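Local coordinates for Mll7089 protein (Mesorhizobium loti, PDB 2OZ8) that is of unproven function but, as a putative member of the mandelate racemase group of the enolase superfamily, probably binds magnesium and may act as a hydro-lyase, at residues A[144-149]-A[178-183]; A[191-195]-A[219-223]. One frame throughout, in Å; residues are numbered along the deposited sequence.

Contact 1 of 2, residues A[144-149]-A[178-183]; sequences LDDDAF and RRLELL
Arg179 reaches from helix 173-184 to the start of helix 146-158 and shows how one arginine can serve two kinds of contact at once. Both terminal nitrogens of its guanidinium grip a single acceptor end-on: NH1 and NH2 each lie 3.0 Å from Leu144 O, near the guanidinium plane and approaching the carbonyl from the same face. NH1 also meets Asp146 OD1 at 2.7 Å, a salt bridge whose hydrogen bond is weak because it is bent to 126°.

The same side chain covers Phe149 on the tightly packed side. Bends at chi2 and chi3 carry it across one ring face, where CD stands 4.3 Å from the Phe149 ring centroid in a CH-pi contact and NE lies over the rim, with ring and guanidinium planes 47° apart. Leu182 CB touches Phe149 CE2 at 3.8 Å, and the Leu183 side chain crosses Phe149 at about a right angle, its CB against CZ. Phe149 is buried, and Phe153 meets its ring edge-to-face.

Toward solvent the contact thins to one bridge, Arg178 NH1 to Asp146 OD2 at 3.0 Å, made by an exposed arginine. It is nearly straight at 159° and uses the syn lone pair of the carboxylate oxygen. Between these two sides, Leu182 CD1 rests against Asp146 CG.

Asp146 thus divides its oxygens between two arginines of the neighbouring helix, while the carbonyl just ahead of the N-cap Asp145 takes a double grip. The chemistry is consistent with a helix start tied to its neighbour, the two positive charges probably balanced in part by the shared carboxylate.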
loop_
_atom_site.group_PDB
_atom_site.type_symbol
_atom_site.label_atom_id
_atom_site.label_comp_id
_atom_site.label_asym_id
_atom_site.label_seq_id
_atom_site.Cartn_x
_atom_site.Cartn_y
_atom_site.Cartn_z
ATOM N N LEU A 144 0.000 41.353 18.740
ATOM C CA LEU A 144 0.078 42.770 18.403
ATOM C C LEU A 144 -1.300 43.449 18.303
ATOM O O LEU A 144 -2.224 42.879 17.715
ATOM C CB LEU A 144 0.859 42.930 17.094
ATOM C CG LEU A 144 2.218 43.641 17.155
ATOM C CD1 LEU A 144 2.953 43.427 18.479
ATOM C CD2 LEU A 144 3.115 43.286 15.986
ATOM N N ASP A 145 -1.434 44.656 18.858
ATOM C CA ASP A 145 -2.639 45.459 18.604
ATOM C C ASP A 145 -2.654 45.887 17.145
ATOM O O ASP A 145 -1.597 46.009 16.522
ATOM C CB ASP A 145 -2.785 46.666 19.566
ATOM C CG ASP A 145 -1.645 47.699 19.433
ATOM O OD1 ASP A 145 -1.791 48.690 18.667
ATOM O OD2 ASP A 145 -0.592 47.539 20.106
ATOM N N ASP A 146 -3.853 46.086 16.593
ATOM C CA ASP A 146 -4.012 46.540 15.210
ATOM C C ASP A 146 -3.099 47.695 14.824
ATOM O O ASP A 146 -2.561 47.705 13.708
ATOM C CB ASP A 146 -5.479 46.807 14.851
ATOM C CG ASP A 146 -6.286 45.503 14.694
ATOM O OD1 ASP A 146 -5.652 44.415 14.680
ATOM O OD2 ASP A 146 -7.550 45.548 14.573
ATOM N N ASP A 147 -2.869 48.628 15.747
ATOM C CA ASP A 147 -1.944 49.727 15.464
ATOM C C ASP A 147 -0.501 49.297 15.323
ATOM O O ASP A 147 0.181 49.760 14.407
ATOM C CB ASP A 147 -2.003 50.880 16.481
ATOM C CG ASP A 147 -0.942 51.960 16.176
ATOM O OD1 ASP A 147 -1.179 52.717 15.202
ATOM O OD2 ASP A 147 0.150 52.024 16.839
ATOM N N ALA A 148 -0.015 48.463 16.236
ATOM C CA ALA A 148 1.376 47.955 16.138
ATOM C C ALA A 148 1.651 47.108 14.872
ATOM O O ALA A 148 2.732 47.186 14.313
ATOM C CB ALA A 148 1.748 47.195 17.370
ATOM N N PHE A 149 0.657 46.320 14.445
ATOM C CA PHE A 149 0.709 45.503 13.252
ATOM C C PHE A 149 0.914 46.330 11.955
ATOM O O PHE A 149 1.858 46.081 11.197
ATOM C CB PHE A 149 -0.562 44.635 13.246
ATOM C CG PHE A 149 -0.763 43.773 12.026
ATOM C CD1 PHE A 149 -0.375 42.418 12.037
ATOM C CD2 PHE A 149 -1.445 44.261 10.918
ATOM C CE1 PHE A 149 -0.617 41.564 10.913
ATOM C CE2 PHE A 149 -1.692 43.458 9.806
ATOM C CZ PHE A 149 -1.280 42.095 9.796
ATOM N N ARG A 178 -9.692 39.658 9.245
ATOM C CA ARG A 178 -9.424 41.044 9.478
ATOM C C ARG A 178 -7.950 41.373 9.383
ATOM O O ARG A 178 -7.594 42.392 8.774
ATOM C CB ARG A 178 -9.930 41.427 10.851
ATOM C CG ARG A 178 -10.514 42.841 10.953
ATOM C CD ARG A 178 -11.777 42.752 11.866
ATOM N NE ARG A 178 -11.417 42.280 13.211
ATOM C CZ ARG A 178 -10.460 42.839 13.966
ATOM N NH1 ARG A 178 -9.741 43.887 13.481
ATOM N NH2 ARG A 178 -10.215 42.343 15.200
ATOM N N ARG A 179 -7.094 40.541 9.995
ATOM C CA ARG A 179 -5.634 40.745 9.877
ATOM C C ARG A 179 -5.148 40.759 8.420
ATOM O O ARG A 179 -4.298 41.558 8.085
ATOM C CB ARG A 179 -4.823 39.720 10.692
ATOM C CG ARG A 179 -4.971 39.860 12.192
ATOM C CD ARG A 179 -4.510 41.258 12.713
ATOM N NE ARG A 179 -3.212 41.207 13.389
ATOM C CZ ARG A 179 -2.904 41.803 14.538
ATOM N NH1 ARG A 179 -3.778 42.561 15.182
ATOM N NH2 ARG A 179 -1.675 41.657 15.020
ATOM N N LEU A 180 -5.689 39.878 7.575
ATOM C CA LEU A 180 -5.354 39.837 6.144
ATOM C C LEU A 180 -5.835 41.106 5.409
ATOM O O LEU A 180 -5.095 41.672 4.564
ATOM C CB LEU A 180 -5.968 38.607 5.462
ATOM C CG LEU A 180 -5.401 37.215 5.691
ATOM C CD1 LEU A 180 -6.448 36.135 5.422
ATOM C CD2 LEU A 180 -4.151 37.012 4.847
ATOM N N GLU A 181 -7.074 41.517 5.692
ATOM C CA GLU A 181 -7.561 42.823 5.205
ATOM C C GLU A 181 -6.665 43.997 5.688
ATOM O O GLU A 181 -6.325 44.849 4.897
ATOM C CB GLU A 181 -9.027 43.075 5.634
ATOM C CG GLU A 181 -10.124 42.356 4.882
ATOM C CD GLU A 181 -11.481 42.376 5.658
ATOM O OE1 GLU A 181 -11.720 43.309 6.495
ATOM O OE2 GLU A 181 -12.324 41.449 5.436
ATOM N N LEU A 182 -6.320 44.055 6.985
ATOM C CA LEU A 182 -5.393 45.085 7.497
ATOM C C LEU A 182 -4.071 45.059 6.747
ATOM O O LEU A 182 -3.535 46.117 6.356
ATOM C CB LEU A 182 -5.090 44.891 8.980
ATOM C CG LEU A 182 -5.855 45.549 10.123
ATOM C CD1 LEU A 182 -4.955 45.603 11.384
ATOM C CD2 LEU A 182 -6.329 46.978 9.719
ATOM N N LEU A 183 -3.532 43.856 6.550
ATOM C CA LEU A 183 -2.280 43.732 5.823
ATOM C C LEU A 183 -2.367 44.323 4.399
ATOM O O LEU A 183 -1.436 45.007 3.964
ATOM C CB LEU A 183 -1.790 42.283 5.822
ATOM C CG LEU A 183 -0.477 42.010 5.112
ATOM C CD1 LEU A 183 0.777 42.576 5.807
ATOM C CD2 LEU A 183 -0.317 40.513 4.821
#

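Contact 2 of 2, residues A[191-195]-A[219-223]; sequences SKVMI and DLLWV
Val193 and Leu221 open the parallel-type backbone pairing of two neighbouring segments, through a hydrogen bond from Leu221 N to Val193 O of 2.8 Å. Further along, Ile195 N donates to Trp222 O at 3.2 Å. CA-H...O contacts supplement these bonds, among them Met194 CA to Trp222 O and Val223 CA to Ile195 O. Near Asp219 a water bridges the two segments, accepting from Val193 N at 2.7 Å and donating to Asp219 O at 2.6 Å.

The aromatic contact lies on the sheet face that carries Met194 and Trp222. Met194 CG sits 3.7 Å above the centroid of the five-membered ring of Trp222, only 9° off its normal. This CG lies anti to the carbonyl carbon (chi1 -44°), and a further turn at chi2 (70°) takes the thioether along the indole. SD stands at a distance of 5.0 Å above the centroid of the six-membered ring, a Met-aromatic contact, while CE reaches Trp222 CH2 and Leu221 CD2. Trp222 NE1 is hydrogen-bonded to Glu224, which probably fixes the rotation of the indole. With an alanine in place of Trp222, Met194 would probably lose the flat surface its CG and SD lie over, and Glu224 its indole donor.

Apolar contacts gather on the side of Ile195 and Val223. Ile195 CG1 lies 3.7 Å from Val223 CG2 and also meets Leu220 CD1, whereas Leu220 CD2 turns to Val193 CG1; Leu210 of helix 203-215 touches Ile195, Leu220 and Val223.

Strand 192-196, helix 203-215 and strand 222-224 thus form a beta-alpha-beta crossover, the repeating unit of the TIM-barrel-like domain of the enolase superfamily, with the helix packed against the Ile195 and Val223 face.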
loop_
_atom_site.group_PDB
_atom_site.type_symbol
_atom_site.label_atom_id
_atom_site.label_comp_id
_atom_site.label_asym_id
_atom_site.label_seq_id
_atom_site.Cartn_x
_atom_site.Cartn_y
_atom_site.Cartn_z
ATOM N N SER A 191 2.166 42.272 -3.649
ATOM C CA SER A 191 3.019 41.688 -2.634
ATOM C C SER A 191 2.682 40.214 -2.354
ATOM O O SER A 191 1.546 39.813 -2.484
ATOM C CB SER A 191 2.805 42.458 -1.358
ATOM O OG SER A 191 3.322 43.748 -1.530
ATOM N N LYS A 192 3.673 39.433 -1.937
ATOM C CA LYS A 192 3.510 38.016 -1.665
ATOM C C LYS A 192 3.071 37.872 -0.210
ATOM O O LYS A 192 3.555 38.612 0.669
ATOM C CB LYS A 192 4.848 37.301 -1.963
ATOM C CG LYS A 192 5.090 37.074 -3.456
ATOM C CD LYS A 192 6.536 37.289 -3.866
ATOM C CE LYS A 192 6.931 36.605 -5.297
ATOM N NZ LYS A 192 8.510 36.456 -5.627
ATOM N N VAL A 193 2.123 36.963 0.065
ATOM C CA VAL A 193 1.612 36.797 1.451
ATOM C C VAL A 193 1.651 35.343 1.947
ATOM O O VAL A 193 1.252 34.427 1.226
ATOM C CB VAL A 193 0.152 37.396 1.604
ATOM C CG1 VAL A 193 -0.401 37.166 2.980
ATOM C CG2 VAL A 193 0.145 38.912 1.269
ATOM N N MET A 194 2.122 35.138 3.165
ATOM C CA MET A 194 2.082 33.830 3.799
ATOM C C MET A 194 1.306 33.916 5.094
ATOM O O MET A 194 1.346 34.957 5.799
ATOM C CB MET A 194 3.497 33.283 4.075
ATOM C CG MET A 194 4.568 33.442 2.891
ATOM S SD MET A 194 5.307 35.057 2.345
ATOM C CE MET A 194 6.874 34.391 2.095
ATOM N N ILE A 195 0.596 32.830 5.422
ATOM C CA ILE A 195 -0.026 32.719 6.728
ATOM C C ILE A 195 0.545 31.558 7.519
ATOM O O ILE A 195 0.923 30.565 6.946
ATOM C CB ILE A 195 -1.573 32.608 6.685
ATOM C CG1 ILE A 195 -2.010 31.433 5.845
ATOM C CG2 ILE A 195 -2.211 33.929 6.216
ATOM C CD1 ILE A 195 -3.449 30.988 6.094
ATOM N N ASP A 219 -4.544 36.098 -2.162
ATOM C CA ASP A 219 -3.706 35.125 -2.806
ATOM C C ASP A 219 -2.466 34.842 -1.942
ATOM O O ASP A 219 -1.707 35.743 -1.649
ATOM C CB ASP A 219 -3.310 35.618 -4.201
ATOM C CG ASP A 219 -4.428 35.397 -5.252
ATOM O OD1 ASP A 219 -5.646 35.343 -4.909
ATOM O OD2 ASP A 219 -4.082 35.250 -6.457
ATOM N N LEU A 220 -2.272 33.577 -1.550
ATOM C CA LEU A 220 -1.197 33.191 -0.671
ATOM C C LEU A 220 -0.127 32.474 -1.385
ATOM O O LEU A 220 -0.404 31.546 -2.136
ATOM C CB LEU A 220 -1.690 32.274 0.436
ATOM C CG LEU A 220 -2.823 32.785 1.321
ATOM C CD1 LEU A 220 -3.268 31.676 2.241
ATOM C CD2 LEU A 220 -2.419 34.008 2.136
ATOM N N LEU A 221 1.115 32.875 -1.116
ATOM C CA LEU A 221 2.300 32.100 -1.483
ATOM C C LEU A 221 2.402 30.758 -0.749
ATOM O O LEU A 221 2.677 29.708 -1.365
ATOM C CB LEU A 221 3.540 32.933 -1.230
ATOM C CG LEU A 221 4.833 32.377 -1.784
ATOM C CD1 LEU A 221 4.656 31.999 -3.344
ATOM C CD2 LEU A 221 5.979 33.338 -1.503
ATOM N N TRP A 222 2.185 30.757 0.558
ATOM C CA TRP A 222 2.157 29.486 1.310
ATOM C C TRP A 222 1.450 29.648 2.645
ATOM O O TRP A 222 1.294 30.750 3.159
ATOM C CB TRP A 222 3.547 28.818 1.477
ATOM C CG TRP A 222 4.536 29.402 2.498
ATOM C CD1 TRP A 222 4.352 29.524 3.841
ATOM C CD2 TRP A 222 5.870 29.868 2.247
ATOM N NE1 TRP A 222 5.469 30.055 4.449
ATOM C CE2 TRP A 222 6.416 30.283 3.491
ATOM C CE3 TRP A 222 6.661 29.968 1.101
ATOM C CZ2 TRP A 222 7.728 30.800 3.611
ATOM C CZ3 TRP A 222 7.920 30.463 1.218
ATOM C CH2 TRP A 222 8.450 30.888 2.457
ATOM N N VAL A 223 0.977 28.529 3.143
ATOM C CA VAL A 223 0.469 28.425 4.490
ATOM C C VAL A 223 1.454 27.519 5.237
ATOM O O VAL A 223 1.835 26.437 4.765
ATOM C CB VAL A 223 -1.010 27.900 4.546
ATOM C CG1 VAL A 223 -1.180 26.582 3.801
ATOM C CG2 VAL A 223 -1.504 27.782 5.994
HETATM O O HOH W 1 0.870 35.897 -2.134
#

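In the fold
From the N terminus, the chain passes through the antiparallel sheet of strands 5-17 to 45-52 before entering the barrel at strand 132-138. Contact 1 then closes a loop of 28 residues, running from the start of helix 146-158 through strand 163-167 to helix 173-184, and so ties two neighbouring outer helices. Contact 2 follows in series, neither nested nor crossed: its 23-residue loop contains helix 203-215 and joins two adjacent barrel strands. The two meet where helix 173-184 lies against the strand that follows it, Leu183 CD2 packing 3.8 Å from Val193 CG1 and Leu180 resting on Ile195, which couples the outer helical layer to the sheet.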